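Local atomic coordinates of pectate lyase (Cellvibrio cellulosa, PDB entry 1GXM), a protein that cleaves polygalacturonic acid (pectate) by anti-beta-elimination, through this catalytic module of a longer family 10 polysaccharide lyase. Residues W183-A194 against E212-L223. Sequence-based numbering, arbitrary orientation.
Sequences WKQNGVLTVWCA and ESLSGSESVGVL
Strand 214-215 and the N-terminal part of helix 219-226 pack against the chain that leaves the 184-189 beta hairpin. W192 sits at the centre and is gripped through both its backbone and its ring. W192 N donates to S219 OG (3.2 Å, N-H...O 161°), and W192 O accepts from S215 N (2.7 Å). S219 OG in turn donates to S215 O, in the plane of that carbonyl and on a lone pair. The hydroxyl therefore joins the two segments and ties the helix back to the strand.

The W192 indole lies against helix 219-226. V222 CG1 lies over one face, 3.4 Å from the centroid of the six-membered ring and almost on the ring normal, a CH-pi contact. CG1 is anti to the V222 backbone N (chi1 178°), which places this methyl over the ring. L223 CD2 meets the ring edge at W192 CZ3 (3.8 Å). The indole NE1 is bonded to I178 O, in the last turn of helix 161-181.

The methyls of L214 lie against the hairpin. L214 CD2 meets W183 CB (3.6 Å), while CD1 lies near Q185 NE2 and T190 OG1. Q185 NE2 itself bonds to L283 O and N286 OD1, and Q185 OE1 to R250. T190 OG1 donates to W183 O from above the carbonyl plane, and T190 N also bonds to that oxygen. V191 CG2 rests on L214 CB (3.8 Å).

A second water accepts from A194 N and donates to S213 OG, which also bonds to L211 O. S215 OG accepts from E218 N (2.9 Å), an ST motif. These contacts join a beta hairpin closed by a type I' turn (Q185 to V188) to helix 219-226 in the alpha/alpha toroid of family 10 pectate lyases.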
loop_
_atom_site.group_PDB
_atom_site.type_symbol
_atom_site.label_atom_id
_atom_site.label_comp_id
_atom_site.label_asym_id
_atom_site.label_seq_id
_atom_site.Cartn_x
_atom_site.Cartn_y
_atom_site.Cartn_z
ATOM N N TRP A 183 -6.773 -10.668 -9.273
ATOM C CA TRP A 183 -8.055 -10.933 -9.903
ATOM C C TRP A 183 -7.914 -11.491 -11.300
ATOM O O TRP A 183 -7.197 -10.952 -12.127
ATOM C CB TRP A 183 -8.874 -9.652 -9.953
ATOM C CG TRP A 183 -10.197 -9.828 -10.574
ATOM C CD1 TRP A 183 -10.569 -9.386 -11.790
ATOM C CD2 TRP A 183 -11.333 -10.481 -10.008
ATOM N NE1 TRP A 183 -11.876 -9.725 -12.041
ATOM C CE2 TRP A 183 -12.377 -10.379 -10.946
ATOM C CE3 TRP A 183 -11.592 -11.095 -8.776
ATOM C CZ2 TRP A 183 -13.643 -10.901 -10.714
ATOM C CZ3 TRP A 183 -12.848 -11.623 -8.554
ATOM C CH2 TRP A 183 -13.855 -11.522 -9.521
ATOM N N LYS A 184 -8.634 -12.579 -11.547
ATOM C CA LYS A 184 -8.682 -13.200 -12.857
ATOM C C LYS A 184 -9.961 -12.731 -13.494
ATOM O O LYS A 184 -11.070 -13.063 -13.076
ATOM C CB LYS A 184 -8.632 -14.711 -12.752
ATOM C CG LYS A 184 -7.283 -15.221 -12.291
ATOM C CD LYS A 184 -7.262 -16.699 -11.811
ATOM C CE LYS A 184 -8.323 -17.591 -12.377
ATOM N NZ LYS A 184 -8.481 -18.833 -11.551
ATOM N N GLN A 185 -9.762 -11.912 -14.501
ATOM C CA GLN A 185 -10.822 -11.261 -15.219
ATOM C C GLN A 185 -11.092 -12.111 -16.434
ATOM O O GLN A 185 -10.350 -12.050 -17.402
ATOM C CB GLN A 185 -10.355 -9.885 -15.637
ATOM C CG GLN A 185 -11.432 -9.052 -16.283
ATOM C CD GLN A 185 -10.906 -7.700 -16.574
ATOM O OE1 GLN A 185 -10.136 -7.542 -17.529
ATOM N NE2 GLN A 185 -11.248 -6.722 -15.736
ATOM N N ASN A 186 -12.143 -12.920 -16.349
ATOM C CA ASN A 186 -12.536 -13.830 -17.421
ATOM C C ASN A 186 -11.323 -14.612 -17.887
ATOM O O ASN A 186 -11.015 -14.709 -19.071
ATOM C CB ASN A 186 -13.198 -13.047 -18.546
ATOM C CG ASN A 186 -14.391 -12.255 -18.062
ATOM O OD1 ASN A 186 -15.281 -12.801 -17.388
ATOM N ND2 ASN A 186 -14.396 -10.949 -18.346
ATOM N N GLY A 187 -10.612 -15.138 -16.905
ATOM C CA GLY A 187 -9.484 -16.003 -17.159
ATOM C C GLY A 187 -8.138 -15.322 -17.251
ATOM O O GLY A 187 -7.149 -16.023 -17.328
ATOM N N VAL A 188 -8.095 -13.986 -17.254
ATOM C CA VAL A 188 -6.862 -13.221 -17.470
ATOM C C VAL A 188 -6.427 -12.558 -16.157
ATOM O O VAL A 188 -7.205 -11.874 -15.525
ATOM C CB VAL A 188 -7.073 -12.121 -18.505
ATOM C CG1 VAL A 188 -5.822 -11.259 -18.689
ATOM C CG2 VAL A 188 -7.502 -12.741 -19.843
ATOM N N LEU A 189 -5.187 -12.762 -15.751
ATOM C CA LEU A 189 -4.688 -12.181 -14.516
ATOM C C LEU A 189 -4.569 -10.663 -14.656
ATOM O O LEU A 189 -4.015 -10.179 -15.639
ATOM C CB LEU A 189 -3.318 -12.759 -14.198
ATOM C CG LEU A 189 -2.854 -12.818 -12.775
ATOM C CD1 LEU A 189 -3.848 -13.524 -11.825
ATOM C CD2 LEU A 189 -1.505 -13.567 -12.762
ATOM N N THR A 190 -5.070 -9.916 -13.667
ATOM C CA THR A 190 -5.070 -8.454 -13.715
ATOM C C THR A 190 -4.408 -7.889 -12.479
ATOM O O THR A 190 -3.223 -8.026 -12.323
ATOM C CB THR A 190 -6.485 -7.872 -13.967
ATOM O OG1 THR A 190 -7.413 -8.270 -12.951
ATOM C CG2 THR A 190 -7.044 -8.391 -15.309
ATOM N N VAL A 191 -5.175 -7.248 -11.602
ATOM C CA VAL A 191 -4.620 -6.553 -10.448
ATOM C C VAL A 191 -5.488 -6.834 -9.220
ATOM O O VAL A 191 -6.017 -7.935 -9.095
ATOM C CB VAL A 191 -4.365 -5.058 -10.728
ATOM C CG1 VAL A 191 -3.287 -4.905 -11.773
ATOM C CG2 VAL A 191 -5.637 -4.310 -11.127
ATOM N N TRP A 192 -5.607 -5.868 -8.317
ATOM C CA TRP A 192 -6.239 -6.085 -7.040
ATOM C C TRP A 192 -7.240 -4.993 -6.774
ATOM O O TRP A 192 -7.132 -3.884 -7.269
ATOM C CB TRP A 192 -5.201 -6.069 -5.887
ATOM C CG TRP A 192 -4.198 -7.150 -6.037
ATOM C CD1 TRP A 192 -4.235 -8.377 -5.460
ATOM C CD2 TRP A 192 -3.054 -7.147 -6.894
ATOM N NE1 TRP A 192 -3.178 -9.128 -5.884
ATOM C CE2 TRP A 192 -2.429 -8.401 -6.764
ATOM C CE3 TRP A 192 -2.473 -6.196 -7.732
ATOM C CZ2 TRP A 192 -1.277 -8.737 -7.465
ATOM C CZ3 TRP A 192 -1.346 -6.519 -8.424
ATOM C CH2 TRP A 192 -0.764 -7.791 -8.312
ATOM N N CYS A 193 -8.208 -5.321 -5.947
ATOM C CA CYS A 193 -9.091 -4.352 -5.326
ATOM C C CYS A 193 -8.351 -3.674 -4.195
ATOM O O CYS A 193 -7.374 -4.171 -3.683
ATOM C CB CYS A 193 -10.336 -5.076 -4.786
ATOM S SG CYS A 193 -11.684 -3.987 -4.353
ATOM N N ALA A 194 -8.838 -2.521 -3.769
ATOM C CA ALA A 194 -8.212 -1.833 -2.651
ATOM C C ALA A 194 -8.327 -2.628 -1.360
ATOM O O ALA A 194 -7.545 -2.443 -0.452
ATOM C CB ALA A 194 -8.760 -0.463 -2.468
ATOM N N GLU A 212 -16.376 -2.868 -4.824
ATOM C CA GLU A 212 -15.603 -3.962 -5.381
ATOM C C GLU A 212 -15.199 -3.597 -6.794
ATOM O O GLU A 212 -16.016 -3.177 -7.594
ATOM C CB GLU A 212 -16.415 -5.260 -5.413
ATOM C CG GLU A 212 -17.098 -5.624 -4.087
ATOM C CD GLU A 212 -18.523 -5.074 -3.960
ATOM O OE1 GLU A 212 -18.832 -3.941 -4.420
ATOM O OE2 GLU A 212 -19.388 -5.776 -3.389
ATOM N N SER A 213 -13.927 -3.800 -7.082
ATOM C CA SER A 213 -13.320 -3.213 -8.249
ATOM C C SER A 213 -11.888 -3.627 -8.361
ATOM O O SER A 213 -11.311 -4.152 -7.416
ATOM C CB SER A 213 -13.366 -1.703 -8.139
ATOM O OG SER A 213 -12.789 -1.283 -6.925
ATOM N N LEU A 214 -11.309 -3.397 -9.530
ATOM C CA LEU A 214 -9.851 -3.305 -9.622
ATOM C C LEU A 214 -9.434 -1.893 -9.295
ATOM O O LEU A 214 -10.021 -0.915 -9.773
ATOM C CB LEU A 214 -9.375 -3.663 -11.016
ATOM C CG LEU A 214 -9.767 -5.067 -11.454
ATOM C CD1 LEU A 214 -9.332 -5.280 -12.882
ATOM C CD2 LEU A 214 -9.158 -6.103 -10.569
ATOM N N SER A 215 -8.410 -1.789 -8.471
ATOM C CA SER A 215 -7.929 -0.500 -8.001
ATOM C C SER A 215 -6.794 -0.003 -8.862
ATOM O O SER A 215 -5.700 -0.552 -8.857
ATOM C CB SER A 215 -7.423 -0.593 -6.571
ATOM O OG SER A 215 -6.933 0.669 -6.128
ATOM N N GLY A 216 -7.044 1.079 -9.580
ATOM C CA GLY A 216 -5.998 1.720 -10.338
ATOM C C GLY A 216 -4.959 2.353 -9.441
ATOM O O GLY A 216 -3.800 2.431 -9.805
ATOM N N SER A 217 -5.376 2.824 -8.272
ATOM C CA SER A 217 -4.485 3.525 -7.356
ATOM C C SER A 217 -3.621 2.586 -6.539
ATOM O O SER A 217 -2.437 2.804 -6.403
ATOM C CB SER A 217 -5.304 4.400 -6.418
ATOM O OG SER A 217 -6.376 3.656 -5.877
ATOM N N GLU A 218 -4.202 1.539 -5.987
ATOM C CA GLU A 218 -3.475 0.714 -5.018
ATOM C C GLU A 218 -2.702 -0.408 -5.658
ATOM O O GLU A 218 -1.798 -0.956 -5.042
ATOM C CB GLU A 218 -4.411 0.145 -3.942
ATOM C CG GLU A 218 -5.275 1.182 -3.256
ATOM C CD GLU A 218 -4.511 2.269 -2.533
ATOM O OE1 GLU A 218 -3.283 2.191 -2.378
ATOM O OE2 GLU A 218 -5.181 3.200 -2.083
ATOM N N SER A 219 -3.037 -0.757 -6.887
ATOM C CA SER A 219 -2.381 -1.890 -7.504
ATOM C C SER A 219 -0.934 -1.582 -7.857
ATOM O O SER A 219 -0.139 -2.486 -7.955
ATOM C CB SER A 219 -3.163 -2.360 -8.704
ATOM O OG SER A 219 -4.372 -2.944 -8.282
ATOM N N VAL A 220 -0.580 -0.306 -7.983
ATOM C CA VAL A 220 0.800 0.106 -8.244
ATOM C C VAL A 220 1.716 -0.381 -7.131
ATOM O O VAL A 220 2.729 -1.036 -7.367
ATOM C CB VAL A 220 0.900 1.629 -8.332
ATOM C CG1 VAL A 220 2.348 2.080 -8.467
ATOM C CG2 VAL A 220 0.043 2.154 -9.477
ATOM N N GLY A 221 1.340 -0.088 -5.894
ATOM C CA GLY A 221 2.170 -0.444 -4.765
ATOM C C GLY A 221 2.270 -1.937 -4.581
ATOM O O GLY A 221 3.286 -2.445 -4.113
ATOM N N VAL A 222 1.203 -2.652 -4.901
ATOM C CA VAL A 222 1.240 -4.113 -4.793
ATOM C C VAL A 222 2.275 -4.652 -5.778
ATOM O O VAL A 222 3.101 -5.492 -5.451
ATOM C CB VAL A 222 -0.128 -4.733 -5.076
ATOM C CG1 VAL A 222 -0.027 -6.247 -5.006
ATOM C CG2 VAL A 222 -1.167 -4.255 -4.080
ATOM N N LEU A 223 2.225 -4.170 -7.010
ATOM C CA LEU A 223 3.223 -4.553 -8.002
ATOM C C LEU A 223 4.633 -4.178 -7.573
ATOM O O LEU A 223 5.568 -4.944 -7.720
ATOM C CB LEU A 223 2.891 -3.952 -9.358
ATOM C CG LEU A 223 1.639 -4.544 -9.976
ATOM C CD1 LEU A 223 1.165 -3.707 -11.165
ATOM C CD2 LEU A 223 1.821 -5.983 -10.417
HETATM O O HOH W 1 -4.916 -2.775 -5.095
HETATM O O HOH W 2 -10.677 -0.700 -5.295
#